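PDB 5CWD: designed helical repeat protein from Synthetic construct, which is of no assigned biological function, being a de novo computational design built of stacked, repeating antiparallel helices that tests how far helical repeat architectures can be designed. Local coordinates for residues 16-21 / 25-30; 50-55 / 73-78; 56-61 / 95-100; 142-147 / 151-156. One frame throughout, in Å; residues are numbered along the deposited sequence.

The four contacts sample two kinds of pairing in this helical repeat: with the next helix, or with the next but one. Contact 1 (helices 4-20 and 24-40), contact 2 (45-63 and 66-83) and contact 4 (129-147 and 150-167) each join successive helices, whereas contact 3 joins helix 45-63 to helix 87-105. Contacts 2 and 3 share helix 45-63, alternate along the chain and have centres 10 Å apart. Contact 1 precedes both and touches both, through Ala-27 on Ala-75 and Ala-19 on Ala-59. Contact 4 comes last and stands apart, its nearest atoms about 5 Å from those of contact 3, so the stack is held by local helix-to-helix packing.

Contact 1: residues 16-21 / 25-30; sequences RKAAES and EVAKQA
Ser-21 OG sits at the junction of this contact, donating a hydrogen bond back to Ala-18 O (3.2 Å) while lying against the CG1 methyl of Val-26. The setting is a helical hairpin: the end of helix 4-20 and the start of helix 24-40, joined by a short turn, run antiparallel with 8.4 Å between their axes. Placed between the backbone N and the carbonyl carbon (chi1 67°), the hydroxyl approaches Ala-18 O from above the carbonyl plane, 45° out of it. Ser-21 is also where the chain leaves helical backbone angles, and its hydroxyl reaches back to a carbonyl of the last turn. Val-26 meets it with the branch anti to its own N, and Ser-21 CB lies 3.9 Å from CG1.

One turn back from the helix end the meeting is wholly alanine. Ala-18 CB rests on the backbone of Ala-27, 3.7 Å from its CA, and Ala-30 CB closes on the same methyl. Ala-27 and Ala-19 also touch helix 66-83, so the hairpin's buried side leans on the next layer. On the partner helix, Lys-28 NZ bridges one turn back to Glu-25 OE2, 2.8 Å away on the syn side, tilted 26° out of the carboxylate plane.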
# COMPACT_ATOMS: atom_id res chain seq x y z
N ARG A 16 4.94 -1.06 10.00
CA ARG A 16 5.73 -2.28 9.95
C ARG A 16 5.38 -3.20 11.12
O ARG A 16 5.13 -4.39 10.93
CB ARG A 16 7.23 -1.96 9.96
CG ARG A 16 7.76 -1.52 8.61
CD ARG A 16 9.25 -1.78 8.48
NE ARG A 16 9.74 -1.54 7.12
CZ ARG A 16 9.65 -2.41 6.12
NH1 ARG A 16 9.08 -3.59 6.30
NH2 ARG A 16 10.12 -2.09 4.92
N LYS A 17 5.35 -2.64 12.33
CA LYS A 17 5.01 -3.42 13.51
C LYS A 17 3.61 -4.04 13.39
O LYS A 17 3.37 -5.14 13.88
CB LYS A 17 5.08 -2.56 14.77
CG LYS A 17 6.48 -2.41 15.35
CD LYS A 17 6.46 -1.58 16.63
CE LYS A 17 7.83 -1.53 17.28
NZ LYS A 17 7.83 -0.69 18.51
N ALA A 18 2.70 -3.31 12.75
CA ALA A 18 1.35 -3.82 12.53
C ALA A 18 1.35 -4.91 11.46
O ALA A 18 0.57 -5.86 11.55
CB ALA A 18 0.43 -2.69 12.13
N ALA A 19 2.21 -4.77 10.45
CA ALA A 19 2.31 -5.76 9.38
C ALA A 19 2.95 -7.06 9.87
O ALA A 19 2.53 -8.14 9.48
CB ALA A 19 3.11 -5.19 8.22
N GLU A 20 3.96 -6.94 10.72
CA GLU A 20 4.64 -8.11 11.27
C GLU A 20 3.70 -8.97 12.11
O GLU A 20 3.74 -10.20 12.03
CB GLU A 20 5.84 -7.68 12.11
CG GLU A 20 6.99 -7.10 11.30
CD GLU A 20 8.13 -6.61 12.16
OE1 GLU A 20 7.99 -6.60 13.40
OE2 GLU A 20 9.19 -6.24 11.60
N SER A 21 2.87 -8.33 12.92
CA SER A 21 1.92 -9.04 13.77
C SER A 21 0.69 -9.46 12.98
O SER A 21 0.29 -8.78 12.04
CB SER A 21 1.50 -8.17 14.95
OG SER A 21 0.75 -7.05 14.53
N GLU A 25 -5.64 -6.22 16.93
CA GLU A 25 -5.61 -5.26 18.03
C GLU A 25 -4.27 -4.52 18.05
O GLU A 25 -4.21 -3.33 18.36
CB GLU A 25 -5.84 -5.97 19.36
CG GLU A 25 -7.11 -6.81 19.39
CD GLU A 25 -8.33 -6.05 18.90
OE1 GLU A 25 -8.59 -4.95 19.42
OE2 GLU A 25 -9.02 -6.55 17.98
N VAL A 26 -3.21 -5.24 17.69
CA VAL A 26 -1.89 -4.65 17.58
C VAL A 26 -1.89 -3.56 16.51
O VAL A 26 -1.37 -2.47 16.72
CB VAL A 26 -0.83 -5.72 17.24
CG1 VAL A 26 0.55 -5.09 17.10
CG2 VAL A 26 -0.82 -6.81 18.30
N ALA A 27 -2.50 -3.87 15.37
CA ALA A 27 -2.57 -2.93 14.26
C ALA A 27 -3.40 -1.71 14.64
O ALA A 27 -3.02 -0.57 14.36
CB ALA A 27 -3.15 -3.61 13.03
N LYS A 28 -4.54 -1.95 15.28
CA LYS A 28 -5.40 -0.87 15.74
C LYS A 28 -4.64 0.04 16.70
O LYS A 28 -4.65 1.26 16.56
CB LYS A 28 -6.66 -1.42 16.42
CG LYS A 28 -7.51 -2.31 15.53
CD LYS A 28 -8.65 -2.96 16.30
CE LYS A 28 -9.36 -4.02 15.47
NZ LYS A 28 -10.32 -4.82 16.27
N GLN A 29 -3.98 -0.58 17.68
CA GLN A 29 -3.16 0.16 18.63
C GLN A 29 -2.10 0.98 17.91
O GLN A 29 -1.91 2.16 18.19
CB GLN A 29 -2.51 -0.80 19.64
CG GLN A 29 -1.61 -0.12 20.67
CD GLN A 29 -2.35 0.91 21.50
OE1 GLN A 29 -3.57 0.85 21.65
NE2 GLN A 29 -1.60 1.86 22.06
N ALA A 30 -1.41 0.33 16.98
CA ALA A 30 -0.37 0.98 16.18
C ALA A 30 -0.92 2.21 15.47
O ALA A 30 -0.31 3.28 15.47
CB ALA A 30 0.22 0.00 15.18

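Contact 2: residues 50-55 / 73-78; sequences RSFCEA and AKACLE
Cys-53 and Cys-76 are covalently joined, SG to SG at 2.0 Å, and the disulfide lies where the two segments come nearest, with the CA atoms of Cys-53 and Cys-76 4.6 Å apart. The two halves reach the bond by different routes: Cys-53 SG lies beside its backbone N (chi1 -75°), whereas Cys-76 SG swings anti to its own. Turning through a chi3 of 96°, the bridge is of the right-handed kind. Next to it Phe-52 points toward the other helix from its backbone, and its ring carbon CE1 comes to 4.2 Å from Ala-75 CB. The same corner has Ala-75 O obliquely beside it, a van der Waals approach and not a polar bond.

The bridge recurs through this designed helical repeat. Equivalent disulfides join Cys-11 to Cys-34, Cys-95 to Cys-118 and Cys-137 to Cys-160, always 42 residues on from the last, and each staples a pair of successive helices. The Cys-53 to Cys-76 bridge is itself buried, covered by Ser-93, Ala-90 and Phe-94 of helix 87-105, while Phe-52 packs onto Ala-14 and Ala-15 of helix 4-20.

Away from the bridge the contact slackens. Arg-50 and Glu-54 start out on the far side of their helix. Lys-74 on the partner helix is exposed to solvent, and the end of Glu-78 leads away from helix 45-63, packing beside Lys-28 of helix 24-40.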
# COMPACT_ATOMS: atom_id res chain seq x y z
N ARG A 50 -2.15 8.33 5.53
CA ARG A 50 -1.63 8.12 4.18
C ARG A 50 -0.23 7.52 4.25
O ARG A 50 0.03 6.46 3.68
CB ARG A 50 -1.59 9.45 3.41
CG ARG A 50 -0.92 9.36 2.04
CD ARG A 50 -0.74 10.74 1.43
NE ARG A 50 -2.03 11.38 1.16
CZ ARG A 50 -2.78 11.14 0.09
NH1 ARG A 50 -2.38 10.27 -0.82
NH2 ARG A 50 -3.93 11.78 -0.06
N SER A 51 0.66 8.20 4.96
CA SER A 51 2.04 7.74 5.12
C SER A 51 2.06 6.35 5.77
O SER A 51 2.89 5.50 5.43
CB SER A 51 2.85 8.73 5.96
OG SER A 51 4.23 8.44 5.91
N PHE A 52 1.12 6.13 6.69
CA PHE A 52 0.96 4.82 7.32
C PHE A 52 0.61 3.75 6.29
O PHE A 52 1.22 2.68 6.26
CB PHE A 52 -0.13 4.88 8.40
CG PHE A 52 -0.18 3.66 9.27
CD1 PHE A 52 -0.81 2.50 8.83
CD2 PHE A 52 0.37 3.67 10.54
CE1 PHE A 52 -0.87 1.38 9.64
CE2 PHE A 52 0.32 2.55 11.35
CZ PHE A 52 -0.31 1.41 10.89
N CYS A 53 -0.37 4.04 5.44
CA CYS A 53 -0.81 3.10 4.41
C CYS A 53 0.30 2.82 3.40
O CYS A 53 0.52 1.67 3.02
CB CYS A 53 -2.04 3.63 3.69
SG CYS A 53 -3.55 3.51 4.65
N GLU A 54 0.98 3.87 2.96
CA GLU A 54 2.09 3.70 2.03
C GLU A 54 3.20 2.87 2.67
O GLU A 54 3.73 1.94 2.04
CB GLU A 54 2.62 5.06 1.58
CG GLU A 54 1.62 5.85 0.73
CD GLU A 54 2.20 7.14 0.18
OE1 GLU A 54 3.29 7.55 0.64
OE2 GLU A 54 1.57 7.73 -0.72
N ALA A 55 3.55 3.19 3.91
CA ALA A 55 4.54 2.40 4.64
C ALA A 55 4.09 0.95 4.77
O ALA A 55 4.88 0.02 4.61
CB ALA A 55 4.79 3.00 6.01
N ALA A 73 -3.27 -4.46 4.59
CA ALA A 73 -4.50 -3.92 4.04
C ALA A 73 -5.44 -3.46 5.15
O ALA A 73 -5.77 -2.27 5.26
CB ALA A 73 -5.19 -4.96 3.17
N LYS A 74 -5.85 -4.41 5.99
CA LYS A 74 -6.78 -4.09 7.06
C LYS A 74 -6.23 -2.98 7.95
O LYS A 74 -6.98 -2.10 8.37
CB LYS A 74 -7.10 -5.32 7.91
CG LYS A 74 -7.94 -5.00 9.14
CD LYS A 74 -8.97 -6.07 9.46
CE LYS A 74 -9.91 -5.61 10.56
NZ LYS A 74 -11.02 -6.58 10.79
N ALA A 75 -4.93 -3.02 8.23
CA ALA A 75 -4.29 -2.00 9.06
C ALA A 75 -4.42 -0.62 8.42
O ALA A 75 -4.80 0.35 9.08
CB ALA A 75 -2.83 -2.34 9.28
N CYS A 76 -4.08 -0.55 7.13
CA CYS A 76 -4.24 0.69 6.38
C CYS A 76 -5.67 1.19 6.48
O CYS A 76 -5.92 2.36 6.82
CB CYS A 76 -3.87 0.47 4.91
SG CYS A 76 -4.36 1.84 3.83
N LEU A 77 -6.62 0.30 6.21
CA LEU A 77 -8.02 0.67 6.30
C LEU A 77 -8.41 1.01 7.74
O LEU A 77 -9.32 1.80 7.98
CB LEU A 77 -8.91 -0.44 5.75
CG LEU A 77 -8.65 -0.80 4.29
CD1 LEU A 77 -9.51 -1.98 3.87
CD2 LEU A 77 -8.91 0.40 3.38
N GLU A 78 -7.70 0.41 8.70
CA GLU A 78 -7.98 0.66 10.11
C GLU A 78 -7.59 2.08 10.48
O GLU A 78 -8.41 2.84 11.00
CB GLU A 78 -7.24 -0.33 11.00
CG GLU A 78 -8.15 -1.23 11.82
CD GLU A 78 -8.99 -0.45 12.81
OE1 GLU A 78 -8.54 0.62 13.28
OE2 GLU A 78 -10.11 -0.91 13.13

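Contact 3: residues 56-61 / 95-100; sequences AARAAA and CEAAAR
Ala-57 and the pair Ala-97 and Ala-98 supply the apolar part of this contact. The Ala-57 methyl points at the other helix and settles between two successive residues there: its CB lies 4.1 Å from Ala-97 CB and 3.9 Å from Ala-98 CB. It also approaches the main chain, with Ala-98 N 3.8 Å from Ala-57 CB. The touching side chains at the centre are methyls, consistent with an axis separation of 8.0 Å, and the helices cross at -40°.

The charged groups lie to one side of this alanine centre. Arg-58 leaves its helix beside the contact and its end swings in across it, NH1 coming obliquely to 4.4 Å from Ala-97 CB. Arg-100 instead lays its guanidinium over its own helix, one face covered by Glu-96 C, 3.7 Å above the plane. Glu-54 of helix 45-63 makes long, weak ion pairs with both, OE1 with Arg-58 and OE2 with Arg-100, the latter reaching across to helix 87-105.

Here a designed helical repeat stacks one hairpin on the next, helix 45-63 meeting the helix two further along the chain. On its other flank helix 45-63 carries Ala-56 and Ala-59 against helix 4-20, while Ala-99 of helix 87-105 packs onto Phe-136 and Ala-139 of helix 129-147.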
# COMPACT_ATOMS: atom_id res chain seq x y z
N ALA A 56 2.80 0.77 5.06
CA ALA A 56 2.22 -0.56 5.23
C ALA A 56 2.32 -1.37 3.94
O ALA A 56 2.68 -2.54 3.96
CB ALA A 56 0.77 -0.44 5.68
N ALA A 57 1.98 -0.73 2.82
CA ALA A 57 2.12 -1.38 1.52
C ALA A 57 3.58 -1.73 1.26
O ALA A 57 3.89 -2.84 0.83
CB ALA A 57 1.58 -0.48 0.43
N ARG A 58 4.46 -0.77 1.53
CA ARG A 58 5.90 -1.00 1.39
C ARG A 58 6.33 -2.24 2.17
O ARG A 58 7.02 -3.11 1.64
CB ARG A 58 6.68 0.22 1.88
CG ARG A 58 7.67 0.76 0.87
CD ARG A 58 8.40 1.98 1.40
NE ARG A 58 7.47 3.02 1.85
CZ ARG A 58 6.74 3.78 1.03
NH1 ARG A 58 6.82 3.62 -0.28
NH2 ARG A 58 5.92 4.69 1.53
N ALA A 59 5.91 -2.32 3.43
CA ALA A 59 6.23 -3.45 4.28
C ALA A 59 5.68 -4.75 3.71
O ALA A 59 6.41 -5.73 3.54
CB ALA A 59 5.68 -3.23 5.68
N ALA A 60 4.38 -4.75 3.41
CA ALA A 60 3.72 -5.93 2.85
C ALA A 60 4.42 -6.39 1.57
O ALA A 60 4.50 -7.58 1.30
CB ALA A 60 2.27 -5.63 2.56
N ALA A 61 4.93 -5.44 0.80
CA ALA A 61 5.70 -5.77 -0.39
C ALA A 61 7.03 -6.42 -0.00
O ALA A 61 7.33 -7.54 -0.42
CB ALA A 61 5.94 -4.53 -1.24
N CYS A 95 -2.22 0.98 -2.95
CA CYS A 95 -1.96 0.32 -4.22
C CYS A 95 -0.78 0.95 -4.96
O CYS A 95 0.13 0.25 -5.40
CB CYS A 95 -3.20 0.36 -5.12
SG CYS A 95 -4.53 -0.72 -4.57
N GLU A 96 -0.81 2.28 -5.10
CA GLU A 96 0.27 2.99 -5.78
C GLU A 96 1.62 2.73 -5.10
O GLU A 96 2.60 2.35 -5.76
CB GLU A 96 -0.03 4.48 -5.83
CG GLU A 96 -1.21 4.83 -6.73
CD GLU A 96 -1.61 6.30 -6.65
OE1 GLU A 96 -1.08 7.03 -5.79
OE2 GLU A 96 -2.47 6.72 -7.46
N ALA A 97 1.67 2.91 -3.78
CA ALA A 97 2.89 2.66 -3.02
C ALA A 97 3.35 1.21 -3.19
O ALA A 97 4.55 0.93 -3.32
CB ALA A 97 2.68 2.97 -1.55
N ALA A 98 2.39 0.29 -3.19
CA ALA A 98 2.68 -1.12 -3.39
C ALA A 98 3.29 -1.36 -4.76
O ALA A 98 4.27 -2.10 -4.89
CB ALA A 98 1.42 -1.95 -3.22
N ALA A 99 2.71 -0.74 -5.78
CA ALA A 99 3.22 -0.88 -7.14
C ALA A 99 4.63 -0.32 -7.23
O ALA A 99 5.50 -0.93 -7.84
CB ALA A 99 2.30 -0.16 -8.12
N ARG A 100 4.85 0.84 -6.62
CA ARG A 100 6.17 1.45 -6.62
C ARG A 100 7.19 0.54 -5.94
O ARG A 100 8.25 0.27 -6.50
CB ARG A 100 6.13 2.81 -5.93
CG ARG A 100 5.49 3.90 -6.78
CD ARG A 100 5.71 5.28 -6.20
NE ARG A 100 4.84 5.55 -5.06
CZ ARG A 100 3.59 6.00 -5.16
NH1 ARG A 100 3.04 6.23 -6.35
NH2 ARG A 100 2.88 6.21 -4.06

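Contact 4: residues 142-147 / 151-156; sequences RAAKES and EVEKIA
Ala-144 and Glu-153 mark the closest backbone approach, CA to CA 4.9 Å, between two helix ends that run almost exactly antiparallel, at 178°, with their axes 8.3 Å apart. The Ala-144 methyl is the centre of the side-chain packing: its CB sits 3.6 Å from Glu-153 CA, and Ala-156 CB, nearly one turn further on, comes to 3.9 Å from it. Val-152 covers the other flank. Its CG1 branch, held anti to the backbone N (chi1 -174°), lies over the main chain at Ala-144, 3.7 Å from CA, while CG2 reaches to Ser-147 CB.

Together these make the helical hairpin that ends this designed repeat protein, helix 129-147 turning sharply into helix 150-167. Asp-149 OD1, in the turn, accepts a hydrogen bond from Val-152 N.

Charged side chains flank the alanine packing. Glu-153 runs out extended and Lys-145 curls toward it, yet NZ and OE2 stay 4.2 Å apart, longer than a salt bridge, so any attraction is probably diffuse. Glu-153 OE2 also makes a weak, long ion pair with Lys-157. At the end of helix 129-147, Ser-147 OG makes a weak hydrogen bond to Ala-143 O, 3.4 Å away.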
# COMPACT_ATOMS: atom_id res chain seq x y z
N ARG A 142 4.14 4.76 -14.40
CA ARG A 142 4.56 6.11 -14.02
C ARG A 142 5.96 6.07 -13.44
O ARG A 142 6.82 6.85 -13.85
CB ARG A 142 3.59 6.72 -13.00
CG ARG A 142 3.76 8.21 -12.80
CD ARG A 142 2.96 9.00 -13.83
NE ARG A 142 3.29 10.42 -13.83
CZ ARG A 142 4.24 10.98 -14.57
NH1 ARG A 142 4.98 10.24 -15.38
NH2 ARG A 142 4.45 12.29 -14.49
N ALA A 143 6.19 5.17 -12.49
CA ALA A 143 7.51 4.99 -11.91
C ALA A 143 8.54 4.69 -13.00
O ALA A 143 9.59 5.34 -13.06
CB ALA A 143 7.50 3.88 -10.88
N ALA A 144 8.23 3.72 -13.84
CA ALA A 144 9.12 3.35 -14.94
C ALA A 144 9.47 4.54 -15.81
O ALA A 144 10.63 4.74 -16.16
CB ALA A 144 8.49 2.26 -15.78
N LYS A 145 8.47 5.34 -16.16
CA LYS A 145 8.69 6.52 -16.99
C LYS A 145 9.54 7.55 -16.26
O LYS A 145 10.47 8.12 -16.84
CB LYS A 145 7.36 7.14 -17.41
CG LYS A 145 6.63 6.35 -18.49
CD LYS A 145 7.35 6.44 -19.83
CE LYS A 145 6.81 5.43 -20.83
NZ LYS A 145 7.60 5.41 -22.09
N GLU A 146 9.22 7.80 -14.99
CA GLU A 146 9.96 8.76 -14.19
C GLU A 146 11.42 8.36 -14.07
O GLU A 146 12.31 9.21 -14.13
CB GLU A 146 9.33 8.89 -12.80
CG GLU A 146 8.03 9.67 -12.77
CD GLU A 146 7.43 9.76 -11.38
OE1 GLU A 146 6.19 9.65 -11.25
OE2 GLU A 146 8.20 9.95 -10.41
N SER A 147 11.67 7.07 -13.91
CA SER A 147 13.04 6.56 -13.87
C SER A 147 13.75 6.74 -15.21
O SER A 147 14.97 6.83 -15.26
CB SER A 147 13.06 5.09 -13.46
OG SER A 147 12.78 4.95 -12.08
N GLU A 151 14.69 -1.25 -18.03
CA GLU A 151 14.76 -2.39 -17.13
C GLU A 151 13.70 -2.26 -16.03
O GLU A 151 13.28 -3.26 -15.44
CB GLU A 151 16.16 -2.51 -16.52
CG GLU A 151 16.44 -3.82 -15.78
CD GLU A 151 16.73 -4.99 -16.72
OE1 GLU A 151 16.58 -4.83 -17.95
OE2 GLU A 151 17.10 -6.07 -16.21
N VAL A 152 13.28 -1.03 -15.77
CA VAL A 152 12.19 -0.77 -14.83
C VAL A 152 10.85 -0.96 -15.54
O VAL A 152 9.89 -1.49 -14.96
CB VAL A 152 12.27 0.66 -14.26
CG1 VAL A 152 11.21 0.86 -13.19
CG2 VAL A 152 13.65 0.93 -13.69
N GLU A 153 10.79 -0.51 -16.78
CA GLU A 153 9.60 -0.68 -17.60
C GLU A 153 9.25 -2.16 -17.71
O GLU A 153 8.08 -2.54 -17.78
CB GLU A 153 9.80 -0.06 -18.99
CG GLU A 153 8.50 0.19 -19.73
CD GLU A 153 8.70 0.96 -21.02
OE1 GLU A 153 9.86 1.34 -21.33
OE2 GLU A 153 7.70 1.20 -21.74
N LYS A 154 10.29 -3.00 -17.72
CA LYS A 154 10.10 -4.45 -17.74
C LYS A 154 9.29 -4.94 -16.54
O LYS A 154 8.20 -5.48 -16.70
CB LYS A 154 11.46 -5.15 -17.77
CG LYS A 154 12.26 -4.89 -19.04
CD LYS A 154 13.28 -5.99 -19.30
CE LYS A 154 13.89 -5.84 -20.69
NZ LYS A 154 14.64 -7.06 -21.10
N ILE A 155 9.83 -4.76 -15.34
CA ILE A 155 9.15 -5.20 -14.12
C ILE A 155 7.80 -4.49 -13.99
O ILE A 155 6.85 -5.05 -13.45
CB ILE A 155 10.01 -4.95 -12.85
CG1 ILE A 155 9.33 -5.53 -11.61
CG2 ILE A 155 10.30 -3.47 -12.66
CD1 ILE A 155 9.39 -7.05 -11.54
N ALA A 156 7.72 -3.25 -14.48
CA ALA A 156 6.45 -2.55 -14.51
C ALA A 156 5.43 -3.32 -15.35
O ALA A 156 4.30 -3.56 -14.91
CB ALA A 156 6.64 -1.15 -15.06